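Local coordinates for protein cytolethal distending toxin subunit A (Haemophilus ducreyi, PDB 1SR4) that is a lectin-like subunit of a tripartite genotoxin and, paired with CdtC, probably delivers the CdtB subunit to host cells, at residues W81-P86 / Y173-L178; Y165-T170 / S188-W193; L70-A75 / G94-W99; Y124-I129 / Q159-T164. All blocks are in the same frame, centred on the assembly; numbering follows the deposited sequence.

Contact 1 (W81-P86 / Y173-L178)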
loop_
_atom_site.group_PDB
_atom_site.type_symbol
_atom_site.label_atom_id
_atom_site.label_comp_id
_atom_site.label_asym_id
_atom_site.label_seq_id
_atom_site.Cartn_x
_atom_site.Cartn_y
_atom_site.Cartn_z
ATOM N N TRP A 81 -14.978 19.395 -19.126
ATOM C CA TRP A 81 -14.986 17.958 -18.945
ATOM C C TRP A 81 -13.588 17.355 -18.851
ATOM O O TRP A 81 -12.638 17.829 -19.471
ATOM C CB TRP A 81 -15.685 17.243 -20.114
ATOM C CG TRP A 81 -17.122 17.558 -20.355
ATOM C CD1 TRP A 81 -17.649 18.188 -21.454
ATOM C CD2 TRP A 81 -18.239 17.189 -19.531
ATOM N NE1 TRP A 81 -19.024 18.228 -21.364
ATOM C CE2 TRP A 81 -19.413 17.622 -20.197
ATOM C CE3 TRP A 81 -18.363 16.536 -18.298
ATOM C CZ2 TRP A 81 -20.698 17.415 -19.671
ATOM C CZ3 TRP A 81 -19.640 16.332 -17.773
ATOM C CH2 TRP A 81 -20.791 16.772 -18.465
ATOM N N LEU A 82 -13.505 16.280 -18.084
ATOM C CA LEU A 82 -12.283 15.515 -17.922
ATOM C C LEU A 82 -12.389 14.404 -18.950
ATOM O O LEU A 82 -13.490 14.004 -19.318
ATOM C CB LEU A 82 -12.225 14.899 -16.517
ATOM C CG LEU A 82 -11.362 15.554 -15.439
ATOM C CD1 LEU A 82 -11.406 17.072 -15.514
ATOM C CD2 LEU A 82 -11.796 15.029 -14.087
ATOM N N TRP A 83 -11.243 13.902 -19.389
ATOM C CA TRP A 83 -11.156 12.816 -20.353
ATOM C C TRP A 83 -10.063 11.874 -19.846
ATOM O O TRP A 83 -9.525 12.076 -18.763
ATOM C CB TRP A 83 -10.724 13.373 -21.720
ATOM C CG TRP A 83 -11.722 14.333 -22.293
ATOM C CD1 TRP A 83 -11.850 15.661 -22.010
ATOM C CD2 TRP A 83 -12.802 14.002 -23.174
ATOM N NE1 TRP A 83 -12.954 16.179 -22.661
ATOM C CE2 TRP A 83 -13.553 15.179 -23.379
ATOM C CE3 TRP A 83 -13.206 12.816 -23.807
ATOM C CZ2 TRP A 83 -14.700 15.208 -24.195
ATOM C CZ3 TRP A 83 -14.346 12.844 -24.620
ATOM C CH2 TRP A 83 -15.077 14.032 -24.802
ATOM N N ALA A 84 -9.745 10.848 -20.620
ATOM C CA ALA A 84 -8.666 9.945 -20.249
ATOM C C ALA A 84 -7.784 9.697 -21.483
ATOM O O ALA A 84 -8.242 9.151 -22.495
ATOM C CB ALA A 84 -9.213 8.649 -19.719
ATOM N N TYR A 85 -6.527 10.130 -21.381
ATOM C CA TYR A 85 -5.528 9.978 -22.437
ATOM C C TYR A 85 -4.335 9.227 -21.884
ATOM O O TYR A 85 -3.931 9.461 -20.743
ATOM C CB TYR A 85 -4.959 11.338 -22.879
ATOM C CG TYR A 85 -5.800 12.199 -23.788
ATOM C CD1 TYR A 85 -5.432 12.395 -25.125
ATOM C CD2 TYR A 85 -6.903 12.901 -23.294
ATOM C CE1 TYR A 85 -6.136 13.282 -25.942
ATOM C CE2 TYR A 85 -7.610 13.778 -24.097
ATOM C CZ TYR A 85 -7.220 13.967 -25.416
ATOM O OH TYR A 85 -7.909 14.863 -26.188
ATOM N N PRO A 86 -3.769 8.297 -22.662
ATOM C CA PRO A 86 -2.598 7.603 -22.132
ATOM C C PRO A 86 -1.427 8.596 -22.230
ATOM O O PRO A 86 -1.455 9.551 -23.020
ATOM C CB PRO A 86 -2.426 6.423 -23.089
ATOM C CG PRO A 86 -2.968 6.955 -24.392
ATOM C CD PRO A 86 -4.214 7.699 -23.939
ATOM N N TYR A 173 -8.280 9.214 -26.975
ATOM C CA TYR A 173 -8.831 9.148 -25.642
ATOM C C TYR A 173 -10.034 8.269 -25.434
ATOM O O TYR A 173 -10.741 7.887 -26.384
ATOM C CB TYR A 173 -9.248 10.557 -25.257
ATOM C CG TYR A 173 -10.198 11.139 -26.295
ATOM C CD1 TYR A 173 -11.569 10.839 -26.276
ATOM C CD2 TYR A 173 -9.717 11.951 -27.325
ATOM C CE1 TYR A 173 -12.438 11.344 -27.266
ATOM C CE2 TYR A 173 -10.569 12.456 -28.316
ATOM C CZ TYR A 173 -11.923 12.153 -28.280
ATOM O OH TYR A 173 -12.752 12.684 -29.239
ATOM N N SER A 174 -10.279 8.009 -24.152
ATOM C CA SER A 174 -11.443 7.269 -23.717
ATOM C C SER A 174 -12.376 8.368 -23.227
ATOM O O SER A 174 -11.926 9.374 -22.664
ATOM C CB SER A 174 -11.098 6.324 -22.562
ATOM O OG SER A 174 -10.453 5.155 -23.048
ATOM N N THR A 175 -13.667 8.196 -23.468
ATOM C CA THR A 175 -14.678 9.157 -23.029
ATOM C C THR A 175 -15.053 8.731 -21.624
ATOM O O THR A 175 -15.312 7.554 -21.378
ATOM C CB THR A 175 -15.906 9.092 -23.959
ATOM O OG1 THR A 175 -15.463 9.310 -25.305
ATOM C CG2 THR A 175 -16.952 10.152 -23.590
ATOM N N VAL A 176 -15.081 9.685 -20.703
ATOM C CA VAL A 176 -15.372 9.396 -19.300
ATOM C C VAL A 176 -16.788 9.812 -18.906
ATOM O O VAL A 176 -17.165 10.968 -19.040
ATOM C CB VAL A 176 -14.349 10.116 -18.401
ATOM C CG1 VAL A 176 -14.593 9.773 -16.940
ATOM C CG2 VAL A 176 -12.914 9.715 -18.822
ATOM N N THR A 177 -17.564 8.863 -18.402
ATOM C CA THR A 177 -18.939 9.150 -18.029
ATOM C C THR A 177 -19.239 8.576 -16.661
ATOM O O THR A 177 -18.372 7.965 -16.029
ATOM C CB THR A 177 -19.921 8.501 -19.036
ATOM O OG1 THR A 177 -19.690 7.086 -19.075
ATOM C CG2 THR A 177 -19.714 9.055 -20.451
ATOM N N LEU A 178 -20.474 8.778 -16.210
ATOM C CA LEU A 178 -20.938 8.233 -14.945
ATOM C C LEU A 178 -22.137 7.343 -15.276
ATOM O O LEU A 178 -23.027 7.751 -16.023
ATOM C CB LEU A 178 -21.381 9.350 -14.006
ATOM C CG LEU A 178 -20.261 10.200 -13.416
ATOM C CD1 LEU A 178 -20.847 11.326 -12.574
ATOM C CD2 LEU A 178 -19.367 9.293 -12.563
HETATM O O HOH W 1 -16.133 13.333 -18.024
HETATM O O HOH W 2 -14.940 12.556 -21.193
#
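Tyr173 sits between two aromatic side chains of strand 82-86. Its CB lies over the centre of the Tyr85 ring, 3.8 Å from the centroid and only 10° off the normal, a CH-pi contact, and the CD2 side of its ring also lies against Tyr85 CZ and OH. The CD1 and CE1 side runs alongside Trp83, where Tyr173 CD1 comes within 3.6 Å of Trp83 CE3; with the two planes at 69° this pair is oblique. The first torsion of Tyr173 (chi1 55°) tucks CG between its own N and carbonyl carbon, which leaves the ring flanked by both partners. Thr175 OG1 lies at the edge of the Trp83 ring. In this beta-trefoil of the ricin B-type lectin class, a single antiparallel bridge pairs Ala84 with Ser174: Ser174 N donates to Ala84 O at 2.9 Å, and the return bond from Ala84 N to Ser174 O is weak. Beyond it the backbones part, and water fills in: water 2 accepts from Val176 N and lies 2.8 Å from Leu82 O. Residues 81-85 belong to a region inferred to mediate binding to target cells. Val176 CG2 packs against the Trp83 backbone and, at 4.0 Å, Ala84 CB.

Contact 2 (Y165-T170 / S188-W193)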
loop_
_atom_site.group_PDB
_atom_site.type_symbol
_atom_site.label_atom_id
_atom_site.label_comp_id
_atom_site.label_asym_id
_atom_site.label_seq_id
_atom_site.Cartn_x
_atom_site.Cartn_y
_atom_site.Cartn_z
ATOM N N TYR A 165 -15.655 4.266 -18.672
ATOM C CA TYR A 165 -14.919 4.686 -19.863
ATOM C C TYR A 165 -14.856 3.545 -20.867
ATOM O O TYR A 165 -15.098 2.394 -20.516
ATOM C CB TYR A 165 -13.488 5.108 -19.492
ATOM C CG TYR A 165 -12.668 3.975 -18.920
ATOM C CD1 TYR A 165 -11.816 3.215 -19.734
ATOM C CD2 TYR A 165 -12.770 3.645 -17.570
ATOM C CE1 TYR A 165 -11.083 2.145 -19.206
ATOM C CE2 TYR A 165 -12.051 2.586 -17.027
ATOM C CZ TYR A 165 -11.212 1.836 -17.842
ATOM O OH TYR A 165 -10.538 0.764 -17.290
ATOM N N ASN A 166 -14.526 3.873 -22.113
ATOM C CA ASN A 166 -14.399 2.858 -23.146
ATOM C C ASN A 166 -12.922 2.530 -23.344
ATOM O O ASN A 166 -12.161 3.367 -23.801
ATOM C CB ASN A 166 -14.977 3.371 -24.471
ATOM C CG ASN A 166 -14.406 4.732 -24.875
ATOM O OD1 ASN A 166 -14.442 5.701 -24.097
ATOM N ND2 ASN A 166 -13.885 4.815 -26.098
ATOM N N PRO A 167 -12.503 1.314 -22.980
ATOM C CA PRO A 167 -11.111 0.892 -23.138
ATOM C C PRO A 167 -10.709 1.034 -24.613
ATOM O O PRO A 167 -9.666 1.609 -24.928
ATOM C CB PRO A 167 -11.147 -0.572 -22.708
ATOM C CG PRO A 167 -12.170 -0.573 -21.621
ATOM C CD PRO A 167 -13.274 0.323 -22.201
ATOM N N VAL A 168 -11.549 0.511 -25.510
ATOM C CA VAL A 168 -11.272 0.586 -26.942
ATOM C C VAL A 168 -11.717 1.927 -27.518
ATOM O O VAL A 168 -12.832 2.396 -27.264
ATOM C CB VAL A 168 -11.974 -0.572 -27.713
ATOM C CG1 VAL A 168 -11.825 -0.379 -29.210
ATOM C CG2 VAL A 168 -11.359 -1.907 -27.311
ATOM N N SER A 169 -10.826 2.555 -28.276
ATOM C CA SER A 169 -11.150 3.835 -28.880
ATOM C C SER A 169 -10.513 4.033 -30.252
ATOM O O SER A 169 -9.380 3.606 -30.492
ATOM C CB SER A 169 -10.716 4.984 -27.968
ATOM O OG SER A 169 -11.090 6.218 -28.538
ATOM N N THR A 170 -11.251 4.686 -31.145
ATOM C CA THR A 170 -10.727 4.967 -32.475
ATOM C C THR A 170 -9.961 6.283 -32.423
ATOM O O THR A 170 -9.439 6.758 -33.431
ATOM C CB THR A 170 -11.855 5.082 -33.537
ATOM O OG1 THR A 170 -12.845 6.010 -33.088
ATOM C CG2 THR A 170 -12.498 3.732 -33.782
ATOM N N SER A 188 -16.101 -1.780 -24.669
ATOM C CA SER A 188 -16.759 -0.481 -24.831
ATOM C C SER A 188 -17.219 0.148 -23.531
ATOM O O SER A 188 -17.729 1.260 -23.524
ATOM C CB SER A 188 -17.986 -0.617 -25.747
ATOM O OG SER A 188 -18.993 -1.420 -25.128
ATOM N N ARG A 189 -17.049 -0.555 -22.424
ATOM C CA ARG A 189 -17.523 -0.033 -21.146
ATOM C C ARG A 189 -16.799 -0.746 -20.002
ATOM O O ARG A 189 -17.010 -1.936 -19.772
ATOM C CB ARG A 189 -19.039 -0.269 -21.058
ATOM C CG ARG A 189 -19.684 0.170 -19.753
ATOM C CD ARG A 189 -21.223 0.086 -19.813
ATOM N NE ARG A 189 -21.818 0.709 -18.631
ATOM C CZ ARG A 189 -21.969 0.101 -17.461
ATOM N NH1 ARG A 189 -21.587 -1.162 -17.318
ATOM N NH2 ARG A 189 -22.459 0.769 -16.415
ATOM N N ASP A 190 -15.944 -0.014 -19.296
ATOM C CA ASP A 190 -15.171 -0.596 -18.197
ATOM C C ASP A 190 -15.247 0.387 -17.034
ATOM O O ASP A 190 -15.356 1.602 -17.250
ATOM C CB ASP A 190 -13.725 -0.768 -18.652
ATOM C CG ASP A 190 -12.919 -1.722 -17.775
ATOM O OD1 ASP A 190 -13.066 -1.752 -16.532
ATOM O OD2 ASP A 190 -12.078 -2.432 -18.348
ATOM N N GLN A 191 -15.223 -0.124 -15.807
ATOM C CA GLN A 191 -15.288 0.759 -14.654
ATOM C C GLN A 191 -14.120 0.519 -13.710
ATOM O O GLN A 191 -14.130 1.010 -12.577
ATOM C CB GLN A 191 -16.612 0.581 -13.892
ATOM C CG GLN A 191 -17.858 0.912 -14.706
ATOM C CD GLN A 191 -19.136 0.802 -13.887
ATOM O OE1 GLN A 191 -19.270 -0.094 -13.045
ATOM N NE2 GLN A 191 -20.090 1.703 -14.138
ATOM N N THR A 192 -13.107 -0.227 -14.153
ATOM C CA THR A 192 -11.974 -0.462 -13.255
ATOM C C THR A 192 -10.814 0.471 -13.571
ATOM O O THR A 192 -10.462 0.698 -14.734
ATOM C CB THR A 192 -11.479 -1.945 -13.282
ATOM O OG1 THR A 192 -11.306 -2.378 -14.621
ATOM C CG2 THR A 192 -12.497 -2.865 -12.631
ATOM N N TRP A 193 -10.232 1.004 -12.500
ATOM C CA TRP A 193 -9.116 1.939 -12.556
ATOM C C TRP A 193 -7.986 1.470 -11.664
ATOM O O TRP A 193 -8.232 0.752 -10.690
ATOM C CB TRP A 193 -9.571 3.302 -12.038
ATOM C CG TRP A 193 -10.594 3.977 -12.901
ATOM C CD1 TRP A 193 -11.961 3.820 -12.865
ATOM C CD2 TRP A 193 -10.318 4.909 -13.947
ATOM N NE1 TRP A 193 -12.548 4.614 -13.838
ATOM C CE2 TRP A 193 -11.557 5.288 -14.513
ATOM C CE3 TRP A 193 -9.137 5.463 -14.462
ATOM C CZ2 TRP A 193 -11.647 6.202 -15.577
ATOM C CZ3 TRP A 193 -9.229 6.373 -15.519
ATOM C CH2 TRP A 193 -10.477 6.728 -16.060
#
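Tyr165 fills the tight end of this contact, where the chain leaving strand 162-165 of the beta-trefoil pairs with the start of strand 189-196. One antiparallel hydrogen-bonded pair joins Tyr165 and Asp190: Tyr165 N to Asp190 O is 3.0 Å, and Asp190 N to Tyr165 O 2.8 Å. With chi1 at 63°, the Tyr165 ring is carried across the other segment and wedged between two side chains. Asp190 CB stands over its face, offset toward the rim, while the ring and carboxylate planes are nearly parallel, 8° apart. Tyr165 CD2 approaches Trp193 CZ2 to 3.4 Å, the ring planes inclined at 56°. The buried Tyr165 hydroxyl donates to Thr192 O at 2.6 Å, in the carbonyl plane, and also bonds Gln66 N. Toward solvent the packing thins. Exposed Ser188 turns its CB from the loop and offers mainly backbone, with Asn166 CB 3.6 Å from Ser188 O; Pro167 reaches further in, its CG 3.4 Å from Asp190 CB. The position of Thr192 relative to Asp190 is set by an Asx turn: Asp190 OD1 accepts both Thr192 N, at 2.8 Å, and Thr192 OG1, from the same face of the carboxylate plane.

Contact 3 (L70-A75 / G94-W99)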
loop_
_atom_site.group_PDB
_atom_site.type_symbol
_atom_site.label_atom_id
_atom_site.label_comp_id
_atom_site.label_asym_id
_atom_site.label_seq_id
_atom_site.Cartn_x
_atom_site.Cartn_y
_atom_site.Cartn_z
ATOM N N LEU A 70 -5.091 7.838 -18.791
ATOM C CA LEU A 70 -5.067 8.512 -17.489
ATOM C C LEU A 70 -6.156 9.597 -17.381
ATOM O O LEU A 70 -6.320 10.403 -18.298
ATOM C CB LEU A 70 -3.684 9.152 -17.303
ATOM C CG LEU A 70 -2.475 8.280 -17.674
ATOM C CD1 LEU A 70 -1.204 9.157 -17.784
ATOM C CD2 LEU A 70 -2.305 7.188 -16.644
ATOM N N LEU A 71 -6.913 9.601 -16.281
ATOM C CA LEU A 71 -7.938 10.622 -16.099
ATOM C C LEU A 71 -7.204 11.965 -16.126
ATOM O O LEU A 71 -6.251 12.175 -15.372
ATOM C CB LEU A 71 -8.633 10.469 -14.753
ATOM C CG LEU A 71 -9.760 11.508 -14.583
ATOM C CD1 LEU A 71 -10.936 11.202 -15.565
ATOM C CD2 LEU A 71 -10.257 11.488 -13.141
ATOM N N THR A 72 -7.654 12.882 -16.973
ATOM C CA THR A 72 -6.962 14.158 -17.071
ATOM C C THR A 72 -7.821 15.348 -17.488
ATOM O O THR A 72 -8.880 15.204 -18.109
ATOM C CB THR A 72 -5.820 14.041 -18.098
ATOM O OG1 THR A 72 -5.103 15.268 -18.176
ATOM C CG2 THR A 72 -6.383 13.704 -19.474
ATOM N N VAL A 73 -7.348 16.522 -17.094
ATOM C CA VAL A 73 -7.960 17.774 -17.496
ATOM C C VAL A 73 -7.564 17.861 -18.971
ATOM O O VAL A 73 -6.525 17.318 -19.367
ATOM C CB VAL A 73 -7.293 18.963 -16.756
ATOM C CG1 VAL A 73 -7.550 20.288 -17.522
ATOM C CG2 VAL A 73 -7.802 19.034 -15.320
ATOM N N TRP A 74 -8.399 18.469 -19.806
ATOM C CA TRP A 74 -8.010 18.653 -21.203
ATOM C C TRP A 74 -8.088 20.179 -21.400
ATOM O O TRP A 74 -7.059 20.844 -21.432
ATOM C CB TRP A 74 -8.936 17.915 -22.176
ATOM C CG TRP A 74 -8.508 18.121 -23.588
ATOM C CD1 TRP A 74 -7.312 17.755 -24.151
ATOM C CD2 TRP A 74 -9.230 18.818 -24.605
ATOM N NE1 TRP A 74 -7.247 18.187 -25.456
ATOM C CE2 TRP A 74 -8.410 18.842 -25.762
ATOM C CE3 TRP A 74 -10.490 19.429 -24.654
ATOM C CZ2 TRP A 74 -8.814 19.456 -26.954
ATOM C CZ3 TRP A 74 -10.892 20.044 -25.846
ATOM C CH2 TRP A 74 -10.055 20.051 -26.975
ATOM N N ALA A 75 -9.302 20.731 -21.489
ATOM C CA ALA A 75 -9.460 22.188 -21.617
ATOM C C ALA A 75 -9.168 22.715 -20.219
ATOM O O ALA A 75 -9.776 22.273 -19.235
ATOM C CB ALA A 75 -10.896 22.550 -22.045
ATOM N N GLY A 94 1.562 17.671 -19.731
ATOM C CA GLY A 94 2.261 18.027 -18.512
ATOM C C GLY A 94 1.532 17.563 -17.252
ATOM O O GLY A 94 0.755 16.593 -17.265
ATOM N N ASN A 95 1.761 18.273 -16.159
ATOM C CA ASN A 95 1.195 17.899 -14.866
ATOM C C ASN A 95 -0.325 18.047 -14.646
ATOM O O ASN A 95 -0.809 17.809 -13.523
ATOM C CB ASN A 95 1.974 18.625 -13.752
ATOM C CG ASN A 95 3.470 18.300 -13.768
ATOM O OD1 ASN A 95 3.913 17.356 -14.434
ATOM N ND2 ASN A 95 4.256 19.078 -13.018
ATOM N N ILE A 96 -1.084 18.426 -15.679
ATOM C CA ILE A 96 -2.533 18.522 -15.513
ATOM C C ILE A 96 -3.091 17.085 -15.481
ATOM O O ILE A 96 -4.287 16.863 -15.234
ATOM C CB ILE A 96 -3.218 19.276 -16.676
ATOM C CG1 ILE A 96 -3.068 18.488 -17.983
ATOM C CG2 ILE A 96 -2.633 20.681 -16.801
ATOM C CD1 ILE A 96 -3.863 19.080 -19.163
ATOM N N ARG A 97 -2.203 16.118 -15.726
ATOM C CA ARG A 97 -2.567 14.691 -15.731
ATOM C C ARG A 97 -2.399 14.010 -14.368
ATOM O O ARG A 97 -2.842 12.874 -14.179
ATOM C CB ARG A 97 -1.716 13.957 -16.762
ATOM C CG ARG A 97 -1.986 14.396 -18.201
ATOM C CD ARG A 97 -0.975 13.762 -19.151
ATOM N NE ARG A 97 0.382 14.182 -18.815
ATOM C CZ ARG A 97 1.474 13.604 -19.304
ATOM N NH1 ARG A 97 1.371 12.587 -20.162
ATOM N NH2 ARG A 97 2.671 14.017 -18.910
ATOM N N ASN A 98 -1.769 14.709 -13.425
ATOM C CA ASN A 98 -1.510 14.183 -12.087
ATOM C C ASN A 98 -2.428 14.775 -11.038
ATOM O O ASN A 98 -2.773 15.945 -11.098
ATOM C CB ASN A 98 -0.047 14.448 -11.668
ATOM C CG ASN A 98 0.944 13.804 -12.604
ATOM O OD1 ASN A 98 0.785 12.644 -12.981
ATOM N ND2 ASN A 98 1.980 14.549 -12.987
ATOM N N TRP A 99 -2.780 13.953 -10.053
ATOM C CA TRP A 99 -3.672 14.370 -8.994
ATOM C C TRP A 99 -3.139 13.974 -7.632
ATOM O O TRP A 99 -2.386 13.002 -7.501
ATOM C CB TRP A 99 -5.043 13.707 -9.164
ATOM C CG TRP A 99 -5.652 13.884 -10.526
ATOM C CD1 TRP A 99 -5.438 13.110 -11.631
ATOM C CD2 TRP A 99 -6.576 14.904 -10.916
ATOM N NE1 TRP A 99 -6.178 13.588 -12.694
ATOM C CE2 TRP A 99 -6.889 14.685 -12.278
ATOM C CE3 TRP A 99 -7.173 15.983 -10.243
ATOM C CZ2 TRP A 99 -7.779 15.503 -12.987
ATOM C CZ3 TRP A 99 -8.063 16.801 -10.950
ATOM C CH2 TRP A 99 -8.355 16.551 -12.309
HETATM O O HOH W 3 -4.493 10.603 -13.893
#
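Thr72 and Arg97 bring the two backbones to a CA-CA distance of 4.6 Å, the closest such pairing here. The touching parts run nearly opposite, 154° apart, without a beta bridge between them; residues 95-97 turn as a 3-10 segment beside strand 69-73. Instead, the Leu71 carbonyl takes an indole bond: Trp99 NE1 donates to Leu71 O at 3.0 Å and 173°. The acceptor lies in the ring plane of Trp99, whereas NE1 stands well above the carbonyl plane. Water 3 donates to Leu71 O and to Arg97 O, spanning the gap between the backbones. Further along, Val73 CG2 crosses to Trp99 CH2 at 3.9 Å, and Val73 CB faces Ile96 CB at 4.1 Å. Ile96 CG1 stands between its own N and carbonyl carbon (chi1 65°), a setting that sends CD1 to Val73 O. The Thr72 side chain runs alongside Arg97, with Thr72 OG1 3.2 Å from Arg97 CG. The Arg97 chain bends at chi3, and NE bonds Gly94 O at 2.9 Å. Buried tryptophan and aliphatic packing of this kind closes the connection between strands 82-86 and 99-103 onto strand 69-73, within the beta-trefoil core of the CdtA lectin domain.

Contact 4 (Y124-I129 / Q159-T164); sequences YGNGLI and QGRCVT
Polar contacts gather at the turn, where Gln159 and Arg161 reach Gly125 and Asn126. Gln159 NE2 donates to Gly125 O at 2.7 Å, with that oxygen near the amide plane of Gln159. Arg161 NH2 gives Asn126 OD1 a nearly straight bond, 2.8 Å and 173°, in the carbonyl plane and on a lone pair; the amide and guanidinium planes stand 69° apart. Within its own segment Arg161 grips Gln159 OE1 side-on through NE and NH2, both at 2.8 Å, which holds the Gln159 amide with NE2 facing the turn. A bend at chi3 (-67°) brings the guanidinium round to do so. Apolar contact is limited to Leu128 CD1 against Val163 CG1, 3.9 Å apart and crossing at about a right angle; both side chains are buried and also touch Val176. No backbone bond joins the two segments; those inside the turn are Tyr124 N to Gly127 O and Gly127 N to Tyr124 O. They close a type II' beta turn with Gly125 at its second position, the two-residue hairpin linking strands 120-124 and 127-131 of the beta-trefoil.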
loop_
_atom_site.group_PDB
_atom_site.type_symbol
_atom_site.label_atom_id
_atom_site.label_comp_id
_atom_site.label_asym_id
_atom_site.label_seq_id
_atom_site.Cartn_x
_atom_site.Cartn_y
_atom_site.Cartn_z
ATOM N N TYR A 124 -20.458 15.798 -12.429
ATOM C CA TYR A 124 -21.386 16.767 -13.012
ATOM C C TYR A 124 -22.095 16.152 -14.218
ATOM O O TYR A 124 -21.441 15.618 -15.128
ATOM C CB TYR A 124 -20.639 18.027 -13.448
ATOM C CG TYR A 124 -21.523 18.957 -14.243
ATOM C CD1 TYR A 124 -22.464 19.763 -13.604
ATOM C CD2 TYR A 124 -21.498 18.943 -15.636
ATOM C CE1 TYR A 124 -23.369 20.524 -14.335
ATOM C CE2 TYR A 124 -22.390 19.696 -16.380
ATOM C CZ TYR A 124 -23.329 20.485 -15.723
ATOM O OH TYR A 124 -24.243 21.215 -16.446
ATOM N N GLY A 125 -23.430 16.224 -14.232
ATOM C CA GLY A 125 -24.180 15.648 -15.334
ATOM C C GLY A 125 -23.799 14.182 -15.497
ATOM O O GLY A 125 -23.800 13.434 -14.516
ATOM N N ASN A 126 -23.484 13.761 -16.722
ATOM C CA ASN A 126 -23.096 12.375 -16.971
ATOM C C ASN A 126 -21.588 12.174 -17.083
ATOM O O ASN A 126 -21.147 11.266 -17.777
ATOM C CB ASN A 126 -23.734 11.844 -18.253
ATOM C CG ASN A 126 -25.247 11.806 -18.182
ATOM O OD1 ASN A 126 -25.825 11.610 -17.117
ATOM N ND2 ASN A 126 -25.892 11.987 -19.324
ATOM N N GLY A 127 -20.800 13.008 -16.412
ATOM C CA GLY A 127 -19.351 12.861 -16.485
ATOM C C GLY A 127 -18.623 13.531 -15.336
ATOM O O GLY A 127 -19.168 13.694 -14.253
ATOM N N LEU A 128 -17.383 13.932 -15.577
ATOM C CA LEU A 128 -16.594 14.587 -14.551
ATOM C C LEU A 128 -16.043 15.887 -15.110
ATOM O O LEU A 128 -15.772 15.976 -16.291
ATOM C CB LEU A 128 -15.407 13.698 -14.137
ATOM C CG LEU A 128 -15.656 12.315 -13.524
ATOM C CD1 LEU A 128 -14.305 11.599 -13.359
ATOM C CD2 LEU A 128 -16.376 12.451 -12.166
ATOM N N ILE A 129 -15.879 16.889 -14.250
ATOM C CA ILE A 129 -15.286 18.159 -14.663
ATOM C C ILE A 129 -14.289 18.456 -13.559
ATOM O O ILE A 129 -14.105 17.632 -12.670
ATOM C CB ILE A 129 -16.331 19.307 -14.699
ATOM C CG1 ILE A 129 -16.892 19.549 -13.291
ATOM C CG2 ILE A 129 -17.430 18.986 -15.713
ATOM C CD1 ILE A 129 -17.864 20.736 -13.195
ATOM N N GLN A 159 -23.755 11.380 -6.812
ATOM C CA GLN A 159 -24.618 10.740 -7.807
ATOM C C GLN A 159 -24.942 9.283 -7.551
ATOM O O GLN A 159 -25.973 8.790 -7.992
ATOM C CB GLN A 159 -24.012 10.858 -9.212
ATOM C CG GLN A 159 -24.031 12.273 -9.750
ATOM C CD GLN A 159 -23.887 12.318 -11.256
ATOM O OE1 GLN A 159 -24.144 11.328 -11.940
ATOM N NE2 GLN A 159 -23.496 13.477 -11.786
ATOM N N GLY A 160 -24.063 8.586 -6.850
ATOM C CA GLY A 160 -24.307 7.179 -6.617
ATOM C C GLY A 160 -24.002 6.415 -7.892
ATOM O O GLY A 160 -24.492 5.303 -8.078
ATOM N N ARG A 161 -23.202 7.012 -8.783
ATOM C CA ARG A 161 -22.854 6.370 -10.052
ATOM C C ARG A 161 -21.330 6.229 -10.169
ATOM O O ARG A 161 -20.589 6.968 -9.536
ATOM C CB ARG A 161 -23.406 7.185 -11.225
ATOM C CG ARG A 161 -24.940 7.233 -11.270
ATOM C CD ARG A 161 -25.456 7.610 -12.662
ATOM N NE ARG A 161 -25.134 8.984 -13.052
ATOM C CZ ARG A 161 -25.387 9.482 -14.263
ATOM N NH1 ARG A 161 -25.955 8.717 -15.182
ATOM N NH2 ARG A 161 -25.082 10.733 -14.561
ATOM N N CYS A 162 -20.873 5.284 -10.982
ATOM C CA CYS A 162 -19.450 5.032 -11.136
ATOM C C CYS A 162 -18.819 5.588 -12.405
ATOM O O CYS A 162 -19.459 5.676 -13.455
ATOM C CB CYS A 162 -19.207 3.522 -11.022
ATOM S SG CYS A 162 -19.398 2.975 -9.293
ATOM N N VAL A 163 -17.548 5.961 -12.287
ATOM C CA VAL A 163 -16.778 6.519 -13.398
ATOM C C VAL A 163 -16.542 5.402 -14.415
ATOM O O VAL A 163 -15.891 4.394 -14.130
ATOM C CB VAL A 163 -15.454 7.096 -12.882
ATOM C CG1 VAL A 163 -14.660 7.725 -14.027
ATOM C CG2 VAL A 163 -15.758 8.126 -11.788
ATOM N N THR A 164 -17.076 5.610 -15.613
ATOM C CA THR A 164 -17.045 4.638 -16.703
ATOM C C THR A 164 -16.287 5.165 -17.916
ATOM O O THR A 164 -16.291 6.368 -18.178
ATOM C CB THR A 164 -18.510 4.342 -17.120
ATOM O OG1 THR A 164 -19.267 4.030 -15.945
ATOM C CG2 THR A 164 -18.596 3.195 -18.128
#

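All four contacts lie in one beta-trefoil domain. Contact 3 closes first along the chain, its segments alternating with those of contact 1, which spans from 81-86 to 173-178 and encloses contact 4; contact 2 opens after contact 4 and alternates with contact 1. Contact 1 lies closest to the other three: its centre is about 9 Å from that of contact 2, 10 Å from contact 3 and 11 Å from contact 4. Strand 82-86 pairs with strand 69-73 of contact 3, and strand 176-179 with strand 162-165 of contact 4. Contacts 2 and 3, about 18 Å apart between centres, still meet where Trp193 touches Leu71. Sequence-distant strands are thereby joined into one lectin-like body, bearing the region inferred to bind target cells.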